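Local coordinates for protein alanine racemase (Acinetobacter baumannii, PDB 4QHR) that belongs to the alanine racemase family, pairing an N-terminal TIM-barrel domain with a C-terminal beta-rich domain and carrying a lysine-linked pyridoxal phosphate, at residues C59-R67 with E86-F95. Numbering follows the deposited sequence.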
loop_
_atom_site.group_PDB
_atom_site.type_symbol
_atom_site.label_atom_id
_atom_site.label_comp_id
_atom_site.label_asym_id
_atom_site.label_seq_id
_atom_site.Cartn_x
_atom_site.Cartn_y
_atom_site.Cartn_z
ATOM N N CYS A 59 -15.297 5.721 -9.980
ATOM C CA CYS A 59 -15.482 5.194 -11.328
ATOM C C CYS A 59 -16.623 4.201 -11.402
ATOM O O CYS A 59 -17.136 3.695 -10.378
ATOM C CB CYS A 59 -14.182 4.573 -11.886
ATOM S SG CYS A 59 -13.522 3.222 -10.862
ATOM N N LEU A 60 -17.000 3.886 -12.638
ATOM C CA LEU A 60 -18.114 2.958 -12.863
ATOM C C LEU A 60 -17.913 1.631 -12.148
ATOM O O LEU A 60 -18.865 1.054 -11.602
ATOM C CB LEU A 60 -18.227 2.668 -14.360
ATOM C CG LEU A 60 -19.328 1.743 -14.865
ATOM C CD1 LEU A 60 -20.671 2.435 -14.658
ATOM C CD2 LEU A 60 -19.081 1.442 -16.340
ATOM N N GLN A 61 -16.695 1.105 -12.210
ATOM C CA GLN A 61 -16.429 -0.216 -11.668
ATOM C C GLN A 61 -16.714 -0.269 -10.154
ATOM O O GLN A 61 -17.280 -1.260 -9.685
ATOM C CB GLN A 61 -15.024 -0.716 -11.995
ATOM C CG GLN A 61 -14.628 -1.983 -11.238
ATOM C CD GLN A 61 -15.603 -3.128 -11.439
ATOM O OE1 GLN A 61 -15.948 -3.470 -12.571
ATOM N NE2 GLN A 61 -16.044 -3.738 -10.342
ATOM N N GLU A 62 -16.318 0.759 -9.409
ATOM C CA GLU A 62 -16.691 0.891 -7.992
ATOM C C GLU A 62 -18.204 0.918 -7.784
ATOM O O GLU A 62 -18.722 0.329 -6.849
ATOM C CB GLU A 62 -16.028 2.124 -7.327
ATOM C CG GLU A 62 -14.541 1.944 -7.177
ATOM C CD GLU A 62 -13.776 3.174 -6.644
ATOM O OE1 GLU A 62 -14.336 4.272 -6.549
ATOM O OE2 GLU A 62 -12.595 2.996 -6.332
ATOM N N GLY A 63 -18.924 1.613 -8.662
ATOM C CA GLY A 63 -20.351 1.581 -8.591
ATOM C C GLY A 63 -20.954 0.211 -8.883
ATOM O O GLY A 63 -21.876 -0.199 -8.207
ATOM N N LEU A 64 -20.415 -0.488 -9.873
ATOM C CA LEU A 64 -20.899 -1.865 -10.189
ATOM C C LEU A 64 -20.654 -2.822 -8.996
ATOM O O LEU A 64 -21.408 -3.754 -8.741
ATOM C CB LEU A 64 -20.181 -2.379 -11.448
ATOM C CG LEU A 64 -20.625 -1.716 -12.786
ATOM C CD1 LEU A 64 -19.754 -2.191 -13.924
ATOM C CD2 LEU A 64 -22.115 -1.993 -13.098
ATOM N N GLU A 65 -19.562 -2.613 -8.272
ATOM C CA GLU A 65 -19.300 -3.423 -7.074
ATOM C C GLU A 65 -20.406 -3.212 -6.014
ATOM O O GLU A 65 -20.853 -4.137 -5.334
ATOM C CB GLU A 65 -17.928 -3.067 -6.514
ATOM C CG GLU A 65 -17.435 -4.021 -5.473
ATOM C CD GLU A 65 -16.035 -3.708 -4.957
ATOM O OE1 GLU A 65 -15.513 -2.584 -5.197
ATOM O OE2 GLU A 65 -15.489 -4.657 -4.308
ATOM N N ILE A 66 -20.799 -1.968 -5.816
ATOM C CA ILE A 66 -21.870 -1.653 -4.867
ATOM C C ILE A 66 -23.153 -2.410 -5.258
ATOM O O ILE A 66 -23.861 -2.983 -4.399
ATOM C CB ILE A 66 -22.139 -0.157 -4.830
ATOM C CG1 ILE A 66 -20.933 0.546 -4.164
ATOM C CG2 ILE A 66 -23.433 0.145 -4.099
ATOM C CD1 ILE A 66 -20.993 2.053 -4.184
ATOM N N ARG A 67 -23.445 -2.400 -6.541
ATOM C CA ARG A 67 -24.715 -2.976 -7.040
ATOM C C ARG A 67 -24.668 -4.476 -6.908
ATOM O O ARG A 67 -25.627 -5.064 -6.480
ATOM C CB ARG A 67 -24.965 -2.576 -8.475
ATOM C CG ARG A 67 -25.393 -1.145 -8.642
ATOM C CD ARG A 67 -26.886 -1.001 -8.447
ATOM N NE ARG A 67 -27.272 0.404 -8.640
ATOM C CZ ARG A 67 -27.336 1.315 -7.662
ATOM N NH1 ARG A 67 -27.102 1.008 -6.393
ATOM N NH2 ARG A 67 -27.638 2.564 -7.933
ATOM N N GLU A 86 -19.546 3.633 -21.292
ATOM C CA GLU A 86 -20.041 3.566 -19.910
ATOM C C GLU A 86 -21.408 4.148 -19.730
ATOM O O GLU A 86 -22.082 3.811 -18.755
ATOM C CB GLU A 86 -19.081 4.268 -18.934
ATOM C CG GLU A 86 -17.652 3.731 -18.911
ATOM C CD GLU A 86 -16.762 4.606 -18.030
ATOM O OE1 GLU A 86 -17.254 5.034 -16.967
ATOM O OE2 GLU A 86 -15.604 4.863 -18.370
ATOM N N MET A 87 -21.853 5.031 -20.633
ATOM C CA MET A 87 -23.153 5.671 -20.481
ATOM C C MET A 87 -24.360 4.722 -20.351
ATOM O O MET A 87 -25.177 4.937 -19.445
ATOM C CB MET A 87 -23.416 6.709 -21.607
ATOM C CG MET A 87 -22.530 7.955 -21.481
ATOM S SD MET A 87 -22.715 8.840 -19.914
ATOM C CE MET A 87 -24.423 9.304 -20.036
ATOM N N PRO A 88 -24.476 3.709 -21.220
ATOM C CA PRO A 88 -25.644 2.796 -21.109
ATOM C C PRO A 88 -25.667 2.071 -19.791
ATOM O O PRO A 88 -26.754 1.841 -19.230
ATOM C CB PRO A 88 -25.461 1.806 -22.281
ATOM C CG PRO A 88 -24.603 2.511 -23.260
ATOM C CD PRO A 88 -23.697 3.441 -22.455
ATOM N N VAL A 89 -24.476 1.719 -19.283
ATOM C CA VAL A 89 -24.342 0.974 -18.009
ATOM C C VAL A 89 -24.718 1.857 -16.817
ATOM O O VAL A 89 -25.523 1.473 -15.971
ATOM C CB VAL A 89 -22.911 0.452 -17.789
ATOM C CG1 VAL A 89 -22.808 -0.331 -16.491
ATOM C CG2 VAL A 89 -22.453 -0.418 -18.971
ATOM N N ALA A 90 -24.161 3.059 -16.790
ATOM C CA ALA A 90 -24.539 4.065 -15.814
ATOM C C ALA A 90 -26.034 4.304 -15.762
ATOM O O ALA A 90 -26.622 4.324 -14.697
ATOM C CB ALA A 90 -23.798 5.386 -16.078
ATOM N N ILE A 91 -26.662 4.481 -16.910
ATOM C CA ILE A 91 -28.081 4.715 -16.962
ATOM C C ILE A 91 -28.880 3.511 -16.429
ATOM O O ILE A 91 -29.830 3.680 -15.644
ATOM C CB ILE A 91 -28.484 5.102 -18.383
ATOM C CG1 ILE A 91 -27.968 6.518 -18.721
ATOM C CG2 ILE A 91 -29.953 5.033 -18.568
ATOM C CD1 ILE A 91 -27.894 6.741 -20.237
ATOM N N GLU A 92 -28.458 2.316 -16.797
ATOM C CA GLU A 92 -29.185 1.085 -16.459
ATOM C C GLU A 92 -29.096 0.821 -14.957
ATOM O O GLU A 92 -30.083 0.437 -14.315
ATOM C CB GLU A 92 -28.622 -0.080 -17.270
ATOM C CG GLU A 92 -29.043 -1.486 -16.849
ATOM C CD GLU A 92 -30.512 -1.801 -17.098
ATOM O OE1 GLU A 92 -30.997 -2.706 -16.396
ATOM O OE2 GLU A 92 -31.193 -1.179 -17.970
ATOM N N GLN A 93 -27.923 1.064 -14.404
ATOM C CA GLN A 93 -27.701 0.899 -12.989
ATOM C C GLN A 93 -28.151 2.079 -12.127
ATOM O O GLN A 93 -27.985 2.037 -10.901
ATOM C CB GLN A 93 -26.213 0.666 -12.760
ATOM C CG GLN A 93 -25.634 -0.587 -13.419
ATOM C CD GLN A 93 -26.142 -1.842 -12.755
ATOM O OE1 GLN A 93 -26.690 -1.792 -11.662
ATOM N NE2 GLN A 93 -25.979 -2.965 -13.416
ATOM N N LYS A 94 -28.686 3.115 -12.751
ATOM C CA LYS A 94 -29.060 4.348 -12.051
ATOM C C LYS A 94 -27.893 5.052 -11.302
ATOM O O LYS A 94 -28.000 5.394 -10.106
ATOM C CB LYS A 94 -30.205 4.108 -11.098
ATOM C CG LYS A 94 -31.487 3.726 -11.828
ATOM C CD LYS A 94 -32.608 3.531 -10.821
ATOM C CE LYS A 94 -33.946 3.343 -11.529
ATOM N NZ LYS A 94 -34.737 2.289 -10.805
ATOM N N PHE A 95 -26.813 5.277 -12.023
ATOM C CA PHE A 95 -25.662 6.011 -11.524
ATOM C C PHE A 95 -25.714 7.439 -12.078
ATOM O O PHE A 95 -25.679 7.651 -13.298
ATOM C CB PHE A 95 -24.362 5.372 -12.019
ATOM C CG PHE A 95 -24.073 4.003 -11.505
ATOM C CD1 PHE A 95 -24.691 3.481 -10.430
ATOM C CD2 PHE A 95 -23.105 3.257 -12.115
ATOM C CE1 PHE A 95 -24.400 2.232 -9.977
ATOM C CE2 PHE A 95 -22.786 1.990 -11.662
ATOM C CZ PHE A 95 -23.433 1.488 -10.594
HETATM O O HOH W 1 -16.843 5.983 -14.548
#
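Arg67 reaches the carbonyl oxygen of Gln93 side-on with two nitrogens: NE to O is 2.9 Å and NH2 to O 3.0 Å. That oxygen lies in the guanidinium plane and accepts from both N-H groups at the end of helix 87-92, where Lys94, with positive phi, forms a Schellman motif. A bend at chi2 (-85°) brings one face of the guanidinium against Phe95 CE1, the planes 47° apart; Phe71 O and Gln73 O hold NH1 and NH2 from outside.

Apolar contacts fill the middle. Leu60 CD1 meets the Phe95 ring edge in plane, 3.6 Å from CD2, while Leu64 CD2 packs 3.8 Å from Val89 CG1. Side-chain-less Gly63 admits the ring, its C lying 3.3 Å from Phe95 CZ.

At the other end a water bridges Leu60 N (2.8 Å) and Glu86 OE1 (2.6 Å), tying the first turn of helix 60-67 to the carboxylate, whose OE2 bonds Met1 N of the second subunit.

The axes of the short segments 60-67 and 87-92 come within 11.0 Å and cross at 33°, as neighbouring outer helices of a TIM barrel; beneath them Phe95 packs on Val75 and Leu77 of parallel strand 75-77.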